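Local coordinates for protein cytochrome C' (Rubrivivax gelatinosus, PDB 2J8W) that carries a covalently bound, five-coordinate high-spin heme c and belongs to the bacterial electron-transfer cytochromes, though its exact function is not known, at residues A[23-36]-A[103-116]. Numbering follows the deposited sequence.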
loop_
_atom_site.group_PDB
_atom_site.type_symbol
_atom_site.label_atom_id
_atom_site.label_comp_id
_atom_site.label_asym_id
_atom_site.label_seq_id
_atom_site.Cartn_x
_atom_site.Cartn_y
_atom_site.Cartn_z
ATOM N N PHE A 23 -0.953 -8.762 -6.703
ATOM C CA PHE A 23 -1.715 -9.949 -7.024
ATOM C C PHE A 23 -1.536 -10.332 -8.492
ATOM O O PHE A 23 -1.403 -11.498 -8.822
ATOM C CB PHE A 23 -3.191 -9.758 -6.675
ATOM C CG PHE A 23 -4.035 -10.966 -6.930
ATOM C CD1 PHE A 23 -3.906 -12.093 -6.182
ATOM C CD2 PHE A 23 -5.007 -10.964 -7.909
ATOM C CE1 PHE A 23 -4.649 -13.209 -6.416
ATOM C CE2 PHE A 23 -5.773 -12.083 -8.146
ATOM C CZ PHE A 23 -5.603 -13.181 -7.398
ATOM N N GLY A 24 -1.504 -9.318 -9.357
ATOM C CA GLY A 24 -1.313 -9.577 -10.763
ATOM C C GLY A 24 0.001 -10.257 -11.088
ATOM O O GLY A 24 0.083 -11.061 -12.012
ATOM N N ARG A 25 1.048 -9.956 -10.316
ATOM C CA ARG A 25 2.329 -10.623 -10.509
ATOM C C ARG A 25 2.224 -12.107 -10.203
ATOM O O ARG A 25 2.767 -12.959 -10.920
ATOM C CB ARG A 25 3.402 -9.981 -9.622
ATOM C CG ARG A 25 3.659 -8.537 -9.951
ATOM C CD ARG A 25 4.746 -7.955 -9.073
ATOM N NE ARG A 25 4.659 -6.494 -8.978
ATOM C CZ ARG A 25 5.654 -5.705 -8.598
ATOM N NH1 ARG A 25 6.781 -6.238 -8.189
ATOM N NH2 ARG A 25 5.489 -4.395 -8.554
ATOM N N VAL A 26 1.497 -12.425 -9.136
ATOM C CA VAL A 26 1.286 -13.828 -8.776
ATOM C C VAL A 26 0.453 -14.517 -9.842
ATOM O O VAL A 26 0.747 -15.647 -10.251
ATOM C CB VAL A 26 0.651 -13.966 -7.371
ATOM C CG1 VAL A 26 0.557 -15.433 -6.955
ATOM C CG2 VAL A 26 1.460 -13.165 -6.321
ATOM N N ALA A 27 -0.613 -13.863 -10.275
ATOM C CA ALA A 27 -1.497 -14.414 -11.292
ATOM C C ALA A 27 -0.727 -14.691 -12.570
ATOM O O ALA A 27 -0.998 -15.674 -13.233
ATOM C CB ALA A 27 -2.693 -13.487 -11.524
ATOM N N ALA A 28 0.197 -13.809 -12.936
ATOM C CA ALA A 28 0.991 -14.028 -14.155
ATOM C C ALA A 28 1.769 -15.326 -14.090
ATOM O O ALA A 28 1.893 -16.050 -15.080
ATOM C CB ALA A 28 1.871 -12.850 -14.443
ATOM N N MET A 29 2.318 -15.635 -12.919
ATOM C CA MET A 29 2.999 -16.918 -12.745
ATOM C C MET A 29 1.984 -18.093 -12.785
ATOM O O MET A 29 2.213 -19.102 -13.437
ATOM C CB MET A 29 3.781 -16.966 -11.446
ATOM C CG MET A 29 5.002 -16.107 -11.482
ATOM S SD MET A 29 5.895 -16.197 -9.901
ATOM C CE MET A 29 7.380 -15.177 -10.298
ATOM N N ALA A 30 0.839 -17.935 -12.134
ATOM C CA ALA A 30 -0.160 -18.999 -12.091
ATOM C C ALA A 30 -0.657 -19.307 -13.491
ATOM O O ALA A 30 -0.938 -20.476 -13.796
ATOM C CB ALA A 30 -1.323 -18.632 -11.187
ATOM N N GLN A 31 -0.767 -18.285 -14.342
ATOM C CA GLN A 31 -1.258 -18.429 -15.715
ATOM C C GLN A 31 -0.164 -18.889 -16.653
ATOM O O GLN A 31 -0.398 -19.118 -17.841
ATOM C CB GLN A 31 -1.742 -17.108 -16.216
ATOM C CG GLN A 31 -2.923 -16.598 -15.586
ATOM C CD GLN A 31 -3.105 -15.127 -15.859
ATOM O OE1 GLN A 31 -2.447 -14.547 -16.734
ATOM N NE2 GLN A 31 -4.001 -14.509 -15.122
ATOM N N GLY A 32 1.058 -18.979 -16.181
ATOM C CA GLY A 32 2.141 -19.391 -17.059
ATOM C C GLY A 32 2.589 -18.300 -18.020
ATOM O O GLY A 32 3.154 -18.599 -19.048
ATOM N N LYS A 33 2.398 -17.034 -17.674
ATOM C CA LYS A 33 2.860 -15.906 -18.493
ATOM C C LYS A 33 4.278 -15.485 -18.099
ATOM O O LYS A 33 4.944 -14.793 -18.861
ATOM C CB LYS A 33 1.939 -14.697 -18.354
ATOM C CG LYS A 33 0.445 -14.962 -18.528
ATOM C CD LYS A 33 0.138 -15.512 -19.864
ATOM C CE LYS A 33 -1.370 -15.885 -20.026
ATOM N NZ LYS A 33 -2.323 -14.777 -19.718
ATOM N N ALA A 34 4.712 -15.877 -16.896
ATOM C CA ALA A 34 6.048 -15.609 -16.352
ATOM C C ALA A 34 6.518 -16.904 -15.722
ATOM O O ALA A 34 5.704 -17.597 -15.137
ATOM C CB ALA A 34 5.999 -14.496 -15.290
ATOM N N PRO A 35 7.831 -17.185 -15.782
ATOM C CA PRO A 35 8.316 -18.394 -15.103
ATOM C C PRO A 35 8.018 -18.352 -13.616
ATOM O O PRO A 35 8.055 -17.303 -12.976
ATOM C CB PRO A 35 9.800 -18.417 -15.399
ATOM C CG PRO A 35 9.964 -17.541 -16.602
ATOM C CD PRO A 35 8.890 -16.500 -16.540
ATOM N N PHE A 36 7.725 -19.513 -13.061
ATOM C CA PHE A 36 7.461 -19.616 -11.649
ATOM C C PHE A 36 8.734 -19.460 -10.841
ATOM O O PHE A 36 9.710 -20.136 -11.100
ATOM C CB PHE A 36 6.765 -20.923 -11.328
ATOM C CG PHE A 36 6.431 -21.117 -9.886
ATOM C CD1 PHE A 36 5.539 -20.275 -9.243
ATOM C CD2 PHE A 36 6.976 -22.167 -9.126
ATOM C CE1 PHE A 36 5.206 -20.451 -7.914
ATOM C CE2 PHE A 36 6.620 -22.350 -7.804
ATOM C CZ PHE A 36 5.750 -21.500 -7.203
ATOM N N GLY A 103 5.003 -22.889 -1.232
ATOM C CA GLY A 103 5.645 -22.847 -2.541
ATOM C C GLY A 103 5.071 -23.826 -3.565
ATOM O O GLY A 103 5.609 -23.970 -4.661
ATOM N N ASP A 104 3.964 -24.465 -3.247
ATOM C CA ASP A 104 3.344 -25.444 -4.144
ATOM C C ASP A 104 2.586 -24.704 -5.236
ATOM O O ASP A 104 1.625 -24.020 -4.967
ATOM C CB ASP A 104 2.442 -26.385 -3.347
ATOM C CG ASP A 104 1.914 -27.487 -4.147
ATOM O OD1 ASP A 104 1.214 -27.269 -5.082
ATOM O OD2 ASP A 104 2.212 -28.651 -3.856
ATOM N N PHE A 105 3.016 -24.861 -6.472
ATOM C CA PHE A 105 2.416 -24.198 -7.609
ATOM C C PHE A 105 0.912 -24.447 -7.691
ATOM O O PHE A 105 0.135 -23.527 -7.898
ATOM C CB PHE A 105 3.114 -24.625 -8.898
ATOM C CG PHE A 105 2.590 -23.909 -10.109
ATOM C CD1 PHE A 105 1.417 -24.321 -10.759
ATOM C CD2 PHE A 105 3.161 -22.750 -10.552
ATOM C CE1 PHE A 105 0.918 -23.637 -11.841
ATOM C CE2 PHE A 105 2.643 -22.042 -11.616
ATOM C CZ PHE A 105 1.519 -22.490 -12.248
ATOM N N ALA A 106 0.494 -25.705 -7.501
ATOM C CA ALA A 106 -0.914 -26.025 -7.627
ATOM C C ALA A 106 -1.721 -25.315 -6.545
ATOM O O ALA A 106 -2.805 -24.838 -6.815
ATOM C CB ALA A 106 -1.122 -27.525 -7.552
ATOM N N GLN A 107 -1.204 -25.297 -5.316
ATOM C CA GLN A 107 -1.924 -24.634 -4.225
ATOM C C GLN A 107 -1.989 -23.127 -4.480
ATOM O O GLN A 107 -3.020 -22.504 -4.233
ATOM C CB GLN A 107 -1.213 -24.891 -2.890
ATOM C CG GLN A 107 -1.996 -24.557 -1.605
ATOM C CD GLN A 107 -1.177 -24.801 -0.325
ATOM O OE1 GLN A 107 -1.510 -24.317 0.832
ATOM N NE2 GLN A 107 -0.077 -25.529 -0.524
ATOM N N ILE A 108 -0.907 -22.541 -4.977
ATOM C CA ILE A 108 -0.915 -21.116 -5.311
ATOM C C ILE A 108 -1.919 -20.825 -6.400
ATOM O O ILE A 108 -2.715 -19.888 -6.302
ATOM C CB ILE A 108 0.496 -20.641 -5.721
ATOM C CG1 ILE A 108 1.446 -20.675 -4.502
ATOM C CG2 ILE A 108 0.467 -19.240 -6.338
ATOM C CD1 ILE A 108 2.901 -20.536 -4.862
ATOM N N LYS A 109 -1.885 -21.639 -7.439
ATOM C CA LYS A 109 -2.817 -21.431 -8.536
ATOM C C LYS A 109 -4.289 -21.545 -8.091
ATOM O O LYS A 109 -5.136 -20.717 -8.474
ATOM C CB LYS A 109 -2.515 -22.380 -9.696
ATOM C CG LYS A 109 -3.405 -22.169 -10.900
ATOM C CD LYS A 109 -2.844 -22.764 -12.165
ATOM C CE LYS A 109 -3.694 -22.409 -13.346
ATOM N NZ LYS A 109 -2.732 -22.516 -14.599
ATOM N N ALA A 110 -4.592 -22.541 -7.253
ATOM C CA ALA A 110 -5.956 -22.721 -6.782
ATOM C C ALA A 110 -6.376 -21.471 -5.981
ATOM O O ALA A 110 -7.477 -20.960 -6.099
ATOM C CB ALA A 110 -6.102 -23.971 -5.932
ATOM N N ALA A 111 -5.474 -20.986 -5.141
ATOM C CA ALA A 111 -5.766 -19.834 -4.277
ATOM C C ALA A 111 -5.850 -18.543 -5.089
ATOM O O ALA A 111 -6.631 -17.652 -4.764
ATOM C CB ALA A 111 -4.757 -19.721 -3.181
ATOM N N VAL A 112 -5.073 -18.428 -6.167
ATOM C CA VAL A 112 -5.223 -17.285 -7.079
ATOM C C VAL A 112 -6.629 -17.281 -7.672
ATOM O O VAL A 112 -7.294 -16.240 -7.750
ATOM C CB VAL A 112 -4.156 -17.301 -8.173
ATOM C CG1 VAL A 112 -4.528 -16.394 -9.359
ATOM C CG2 VAL A 112 -2.809 -16.922 -7.605
ATOM N N GLY A 113 -7.125 -18.457 -8.048
ATOM C CA GLY A 113 -8.476 -18.502 -8.597
ATOM C C GLY A 113 -9.539 -18.111 -7.598
ATOM O O GLY A 113 -10.464 -17.337 -7.886
ATOM N N GLU A 114 -9.400 -18.642 -6.401
ATOM C CA GLU A 114 -10.383 -18.323 -5.341
ATOM C C GLU A 114 -10.327 -16.832 -5.008
ATOM O O GLU A 114 -11.353 -16.151 -4.813
ATOM C CB GLU A 114 -10.083 -19.188 -4.111
ATOM C CG GLU A 114 -11.147 -19.192 -3.042
ATOM C CD GLU A 114 -11.025 -20.357 -2.045
ATOM O OE1 GLU A 114 -9.972 -21.024 -1.990
ATOM O OE2 GLU A 114 -11.993 -20.591 -1.281
ATOM N N THR A 115 -9.118 -16.296 -4.889
ATOM C CA THR A 115 -8.961 -14.888 -4.536
ATOM C C THR A 115 -9.545 -13.994 -5.623
ATOM O O THR A 115 -10.319 -13.079 -5.357
ATOM C CB THR A 115 -7.486 -14.554 -4.254
ATOM O OG1 THR A 115 -7.027 -15.334 -3.163
ATOM C CG2 THR A 115 -7.314 -13.098 -3.881
ATOM N N GLY A 116 -9.202 -14.278 -6.865
ATOM C CA GLY A 116 -9.740 -13.530 -7.972
ATOM C C GLY A 116 -11.254 -13.573 -8.040
ATOM O O GLY A 116 -11.897 -12.546 -8.329
#
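Phe105 drives the edge of its ring at one face of Phe36, a T-shaped pair with planes at 87° and centroids 5.2 Å apart; Phe105 CD2 lies over the rim of that face, 3.7 Å from Phe36 CD1. The next atom along that edge, Phe105 CE2, lies 3.5 Å from Met29 O, near the ring plane. The Phe36 ring in turn has its own edge against Ile108 CD1 and the carbonyl of Gly103, with Phe36 CZ 3.5 Å from Gly103 O. Phe36 follows the Schellman turn at Gly32, so the pair ties the loop after helix 5-30 to the start of helix 105-126, where Asp104 is the N-cap. These are the first and last long helices of the cytochrome c' four-helix bundle, and their short segments run 127° apart in direction. Val112 is a knob in the hole formed by Phe23, Val26, Ala27 and Ala30: CG2 reaches Val26 CG1 at 3.7 Å, while CG1, anti to the backbone N, turns to Phe23 and Ala27. Phe23 sets its ring edge on Val112 O and packs CE1 against Thr115 CG2 at 3.7 Å; Thr115 also touches the heme. Lys109, extended past CG, lays its chain by Ala30, and NZ donates to Ala30 O over 2.8 Å, tilted 24° from the carbonyl plane.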